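Local atomic coordinates of Lmaj004144AAA protein (Leishmania major, PDB entry 1Y63), a protein that probably transfers phosphate between nucleoside triphosphates and monophosphates as an adenylate kinase and hydrolyses ATP, and is thought to aid maturation of the small ribosomal subunit. Residues Val42-Thr53 / Ile64-Phe75. Numbering follows the deposited sequence.
Sequences VGKLVKENHFYT and IEEKDEDRLLDF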
loop_
_atom_site.group_PDB
_atom_site.type_symbol
_atom_site.label_atom_id
_atom_site.label_comp_id
_atom_site.label_asym_id
_atom_site.label_seq_id
_atom_site.Cartn_x
_atom_site.Cartn_y
_atom_site.Cartn_z
ATOM N N VAL A 42 1.377 -2.272 7.234
ATOM C CA VAL A 42 2.521 -1.541 7.774
ATOM C C VAL A 42 2.148 -0.524 8.852
ATOM O O VAL A 42 2.906 -0.329 9.819
ATOM C CB VAL A 42 3.302 -0.894 6.604
ATOM C CG1 VAL A 42 4.453 -0.042 7.115
ATOM C CG2 VAL A 42 3.793 -1.987 5.693
ATOM N N GLY A 43 0.989 0.119 8.721
ATOM C CA GLY A 43 0.547 1.042 9.770
ATOM C C GLY A 43 0.444 0.383 11.154
ATOM O O GLY A 43 0.741 1.005 12.188
ATOM N N LYS A 44 0.012 -0.874 11.186
ATOM C CA LYS A 44 -0.043 -1.641 12.432
ATOM C C LYS A 44 1.366 -1.916 12.949
ATOM O O LYS A 44 1.627 -1.792 14.139
ATOM C CB LYS A 44 -0.841 -2.928 12.243
ATOM C CG LYS A 44 -2.342 -2.674 12.092
ATOM C CD LYS A 44 -3.143 -3.970 12.182
ATOM C CE LYS A 44 -4.640 -3.689 12.271
ATOM N NZ LYS A 44 -5.392 -4.911 12.676
ATOM N N LEU A 45 2.307 -2.217 12.052
ATOM C CA LEU A 45 3.691 -2.424 12.495
ATOM C C LEU A 45 4.252 -1.162 13.110
ATOM O O LEU A 45 4.931 -1.198 14.139
ATOM C CB LEU A 45 4.588 -2.850 11.332
ATOM C CG LEU A 45 4.182 -4.160 10.677
ATOM C CD1 LEU A 45 5.084 -4.438 9.488
ATOM C CD2 LEU A 45 4.226 -5.312 11.656
ATOM N N VAL A 46 3.977 -0.035 12.469
ATOM C CA VAL A 46 4.471 1.261 12.952
ATOM C C VAL A 46 3.938 1.551 14.364
ATOM O O VAL A 46 4.689 1.973 15.249
ATOM C CB VAL A 46 4.133 2.383 11.928
ATOM C CG1 VAL A 46 4.413 3.768 12.491
ATOM C CG2 VAL A 46 4.901 2.166 10.650
ATOM N N LYS A 47 2.640 1.339 14.577
ATOM C CA LYS A 47 2.016 1.501 15.901
ATOM C C LYS A 47 2.601 0.544 16.922
ATOM O O LYS A 47 2.981 0.942 18.049
ATOM C CB LYS A 47 0.504 1.242 15.802
ATOM C CG LYS A 47 -0.263 1.343 17.128
ATOM C CD LYS A 47 -1.752 1.031 16.932
ATOM C CE LYS A 47 -2.463 0.786 18.245
ATOM N NZ LYS A 47 -2.490 1.997 19.109
ATOM N N GLU A 48 2.637 -0.731 16.562
ATOM C CA GLU A 48 3.004 -1.774 17.524
ATOM C C GLU A 48 4.438 -1.628 18.021
ATOM O O GLU A 48 4.741 -1.959 19.151
ATOM C CB GLU A 48 2.847 -3.162 16.890
ATOM C CG GLU A 48 1.404 -3.614 16.757
ATOM C CD GLU A 48 1.175 -4.634 15.636
ATOM O OE1 GLU A 48 2.159 -5.160 15.074
ATOM O OE2 GLU A 48 -0.013 -4.893 15.303
ATOM N N ASN A 49 5.316 -1.150 17.135
ATOM C CA ASN A 49 6.731 -1.069 17.432
ATOM C C ASN A 49 7.225 0.341 17.680
ATOM O O ASN A 49 8.439 0.549 17.771
ATOM C CB ASN A 49 7.513 -1.687 16.287
ATOM C CG ASN A 49 7.284 -3.170 16.161
ATOM O OD1 ASN A 49 7.860 -3.969 16.960
ATOM N ND2 ASN A 49 6.456 -3.573 15.222
ATOM N N HIS A 50 6.305 1.300 17.782
ATOM C CA HIS A 50 6.677 2.689 18.014
ATOM C C HIS A 50 7.732 3.127 16.968
ATOM O O HIS A 50 8.727 3.773 17.298
ATOM C CB HIS A 50 7.168 2.854 19.487
ATOM C CG HIS A 50 6.772 4.151 20.134
ATOM N ND1 HIS A 50 7.512 5.307 19.997
ATOM C CD2 HIS A 50 5.748 4.457 20.966
ATOM C CE1 HIS A 50 6.946 6.277 20.693
ATOM N NE2 HIS A 50 5.872 5.788 21.289
ATOM N N PHE A 51 7.530 2.761 15.695
ATOM C CA PHE A 51 8.442 3.201 14.622
ATOM C C PHE A 51 8.063 4.626 14.205
ATOM O O PHE A 51 7.752 4.892 13.036
ATOM C CB PHE A 51 8.376 2.289 13.398
ATOM C CG PHE A 51 8.892 0.883 13.613
ATOM C CD1 PHE A 51 9.997 0.622 14.423
ATOM C CD2 PHE A 51 8.276 -0.171 12.951
ATOM C CE1 PHE A 51 10.473 -0.672 14.573
ATOM C CE2 PHE A 51 8.752 -1.467 13.075
ATOM C CZ PHE A 51 9.842 -1.718 13.899
ATOM N N TYR A 52 8.064 5.526 15.179
ATOM C CA TYR A 52 7.755 6.949 14.939
ATOM C C TYR A 52 8.312 7.765 16.082
ATOM O O TYR A 52 8.584 7.223 17.141
ATOM C CB TYR A 52 6.246 7.170 14.818
ATOM C CG TYR A 52 5.448 6.795 16.055
ATOM C CD1 TYR A 52 5.263 7.698 17.104
ATOM C CD2 TYR A 52 4.867 5.546 16.171
ATOM C CE1 TYR A 52 4.529 7.351 18.226
ATOM C CE2 TYR A 52 4.136 5.198 17.283
ATOM C CZ TYR A 52 3.957 6.099 18.296
ATOM O OH TYR A 52 3.212 5.722 19.391
ATOM N N THR A 53 8.477 9.068 15.881
ATOM C CA THR A 53 9.125 9.912 16.902
ATOM C C THR A 53 8.097 10.548 17.836
ATOM O O THR A 53 8.248 10.492 19.056
ATOM C CB THR A 53 10.033 10.971 16.246
ATOM O OG1 THR A 53 11.153 10.313 15.638
ATOM C CG2 THR A 53 10.569 11.967 17.270
ATOM N N ILE A 64 7.391 10.629 11.618
ATOM C CA ILE A 64 8.323 9.552 11.318
ATOM C C ILE A 64 9.614 10.160 10.799
ATOM O O ILE A 64 9.625 10.830 9.767
ATOM C CB ILE A 64 7.721 8.581 10.297
ATOM C CG1 ILE A 64 6.566 7.821 10.969
ATOM C CG2 ILE A 64 8.784 7.608 9.771
ATOM C CD1 ILE A 64 5.816 6.876 10.085
ATOM N N GLU A 65 10.692 9.938 11.539
ATOM C CA GLU A 65 12.003 10.450 11.194
ATOM C C GLU A 65 12.848 9.383 10.493
ATOM O O GLU A 65 12.438 8.243 10.344
ATOM C CB GLU A 65 12.701 10.960 12.461
ATOM C CG GLU A 65 11.981 12.135 13.117
ATOM C CD GLU A 65 12.734 12.712 14.303
ATOM O OE1 GLU A 65 13.378 11.938 15.045
ATOM O OE2 GLU A 65 12.671 13.944 14.499
ATOM N N GLU A 66 14.034 9.768 10.043
ATOM C CA GLU A 66 14.898 8.867 9.290
ATOM C C GLU A 66 15.168 7.565 10.024
ATOM O O GLU A 66 15.103 6.495 9.432
ATOM C CB GLU A 66 16.230 9.568 8.957
ATOM C CG GLU A 66 17.220 8.722 8.186
ATOM C CD GLU A 66 18.357 9.525 7.574
ATOM O OE1 GLU A 66 18.309 10.774 7.604
ATOM O OE2 GLU A 66 19.299 8.894 7.046
ATOM N N LYS A 67 15.465 7.661 11.316
ATOM C CA LYS A 67 15.780 6.499 12.123
ATOM C C LYS A 67 14.565 5.567 12.287
ATOM O O LYS A 67 14.716 4.359 12.399
ATOM C CB LYS A 67 16.283 6.940 13.503
ATOM C CG LYS A 67 15.259 7.762 14.309
ATOM C CD LYS A 67 15.778 8.168 15.675
ATOM C CE LYS A 67 14.831 9.152 16.352
ATOM N NZ LYS A 67 13.428 8.641 16.450
ATOM N N ASP A 68 13.380 6.155 12.332
ATOM C CA ASP A 68 12.126 5.388 12.461
ATOM C C ASP A 68 11.896 4.558 11.200
ATOM O O ASP A 68 11.487 3.394 11.267
ATOM C CB ASP A 68 10.944 6.325 12.689
ATOM C CG ASP A 68 11.107 7.200 13.927
ATOM O OD1 ASP A 68 11.583 6.704 14.985
ATOM O OD2 ASP A 68 10.761 8.401 13.833
ATOM N N GLU A 69 12.119 5.166 10.037
ATOM C CA GLU A 69 12.074 4.423 8.783
ATOM C C GLU A 69 13.074 3.279 8.775
ATOM O O GLU A 69 12.750 2.169 8.373
ATOM C CB GLU A 69 12.335 5.338 7.579
ATOM C CG GLU A 69 11.266 6.379 7.347
ATOM C CD GLU A 69 11.424 7.102 6.029
ATOM O OE1 GLU A 69 12.455 6.887 5.353
ATOM O OE2 GLU A 69 10.521 7.889 5.684
ATOM N N ASP A 70 14.305 3.544 9.219
ATOM C CA ASP A 70 15.350 2.515 9.226
ATOM C C ASP A 70 14.928 1.306 10.036
ATOM O O ASP A 70 15.132 0.166 9.629
ATOM C CB ASP A 70 16.639 3.075 9.810
ATOM C CG ASP A 70 17.289 4.122 8.907
ATOM O OD1 ASP A 70 16.951 4.177 7.714
ATOM O OD2 ASP A 70 18.142 4.890 9.396
ATOM N N ARG A 71 14.396 1.563 11.227
ATOM C CA ARG A 71 13.958 0.478 12.112
ATOM C C ARG A 71 12.825 -0.320 11.528
ATOM O O ARG A 71 12.792 -1.558 11.693
ATOM C CB ARG A 71 13.569 1.030 13.494
ATOM C CG ARG A 71 14.764 1.440 14.306
ATOM C CD ARG A 71 14.417 2.378 15.458
ATOM N NE ARG A 71 15.597 3.109 15.920
ATOM C CZ ARG A 71 15.578 4.291 16.537
ATOM N NH1 ARG A 71 14.433 4.932 16.776
ATOM N NH2 ARG A 71 16.717 4.844 16.907
ATOM N N LEU A 72 11.871 0.369 10.892
ATOM C CA LEU A 72 10.781 -0.320 10.190
ATOM C C LEU A 72 11.345 -1.244 9.111
ATOM O O LEU A 72 10.938 -2.387 8.977
ATOM C CB LEU A 72 9.787 0.677 9.581
ATOM C CG LEU A 72 8.722 0.072 8.662
ATOM C CD1 LEU A 72 7.802 -0.872 9.393
ATOM C CD2 LEU A 72 7.934 1.176 7.986
ATOM N N LEU A 73 12.258 -0.725 8.298
ATOM C CA LEU A 73 12.837 -1.533 7.225
ATOM C C LEU A 73 13.595 -2.733 7.742
ATOM O O LEU A 73 13.490 -3.829 7.181
ATOM C CB LEU A 73 13.731 -0.676 6.329
ATOM C CG LEU A 73 13.074 0.518 5.612
ATOM C CD1 LEU A 73 14.115 1.192 4.738
ATOM C CD2 LEU A 73 11.876 0.198 4.783
ATOM N N ASP A 74 14.340 -2.575 8.836
ATOM C CA ASP A 74 15.062 -3.698 9.400
ATOM C C ASP A 74 14.091 -4.776 9.891
ATOM O O ASP A 74 14.383 -5.973 9.783
ATOM C CB ASP A 74 15.968 -3.244 10.563
ATOM C CG ASP A 74 17.180 -2.445 10.119
ATOM O OD1 ASP A 74 17.524 -2.436 8.927
ATOM O OD2 ASP A 74 17.810 -1.826 11.009
ATOM N N PHE A 75 12.953 -4.345 10.452
ATOM C CA PHE A 75 11.906 -5.249 10.915
ATOM C C PHE A 75 11.287 -6.012 9.752
ATOM O O PHE A 75 11.052 -7.236 9.837
ATOM C CB PHE A 75 10.840 -4.451 11.681
ATOM C CG PHE A 75 9.810 -5.306 12.351
ATOM C CD1 PHE A 75 8.694 -5.746 11.637
ATOM C CD2 PHE A 75 9.939 -5.639 13.693
ATOM C CE1 PHE A 75 7.734 -6.556 12.264
ATOM C CE2 PHE A 75 8.960 -6.445 14.333
ATOM C CZ PHE A 75 7.876 -6.886 13.611
HETATM O O HOH W 1 11.703 4.183 15.808
HETATM O O HOH W 2 8.536 4.107 10.235
HETATM O O HOH W 3 11.356 6.699 18.064
#
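Phe51 lays one face of its ring on the helix backbone at Leu72, whose CA sits 3.8 Å from the centroid of the Phe51 ring in a CH-pi contact, while CB of Asn49 covers the opposite face. A flat phenyl suits so narrow a slot. An edge of Phe51 turns toward the face of Phe75 in an offset edge-to-face pair, the planes 67° apart. With CG anti to the backbone N (chi1 -173°), the Phe75 ring is carried toward helix 42-48, where CD2 of Leu45 meets its CE1 at 3.8 Å. Leu72 sends its branched end deeper: CD1 lies against Phe51, and CD2 is 3.8 Å from CG1 of Val42.

Helix 42-48 follows strand 37-41, outermost in the P-loop kinase's parallel sheet, and helix 66-80 leads on to neighbouring strand 85-89; a Schellman motif with His50 at C-prime ends the first helix, delivering Phe51 to the second.

Beyond the apolar core, Thr53 OG1 donates to the syn lone pair of Asp68 OD2 (2.7 Å) and accepts from Lys67 NZ (2.9 Å), a dual role suited to a hydroxyl. Asp68 OD2 also accepts from the backbone N of Glu65, the N-cap residue, at 2.8 Å, on its anti side. Lys67 NZ, salt-bridged to Asp68 OD1 and Glu65 OE1, probably offsets the gathered negative charge.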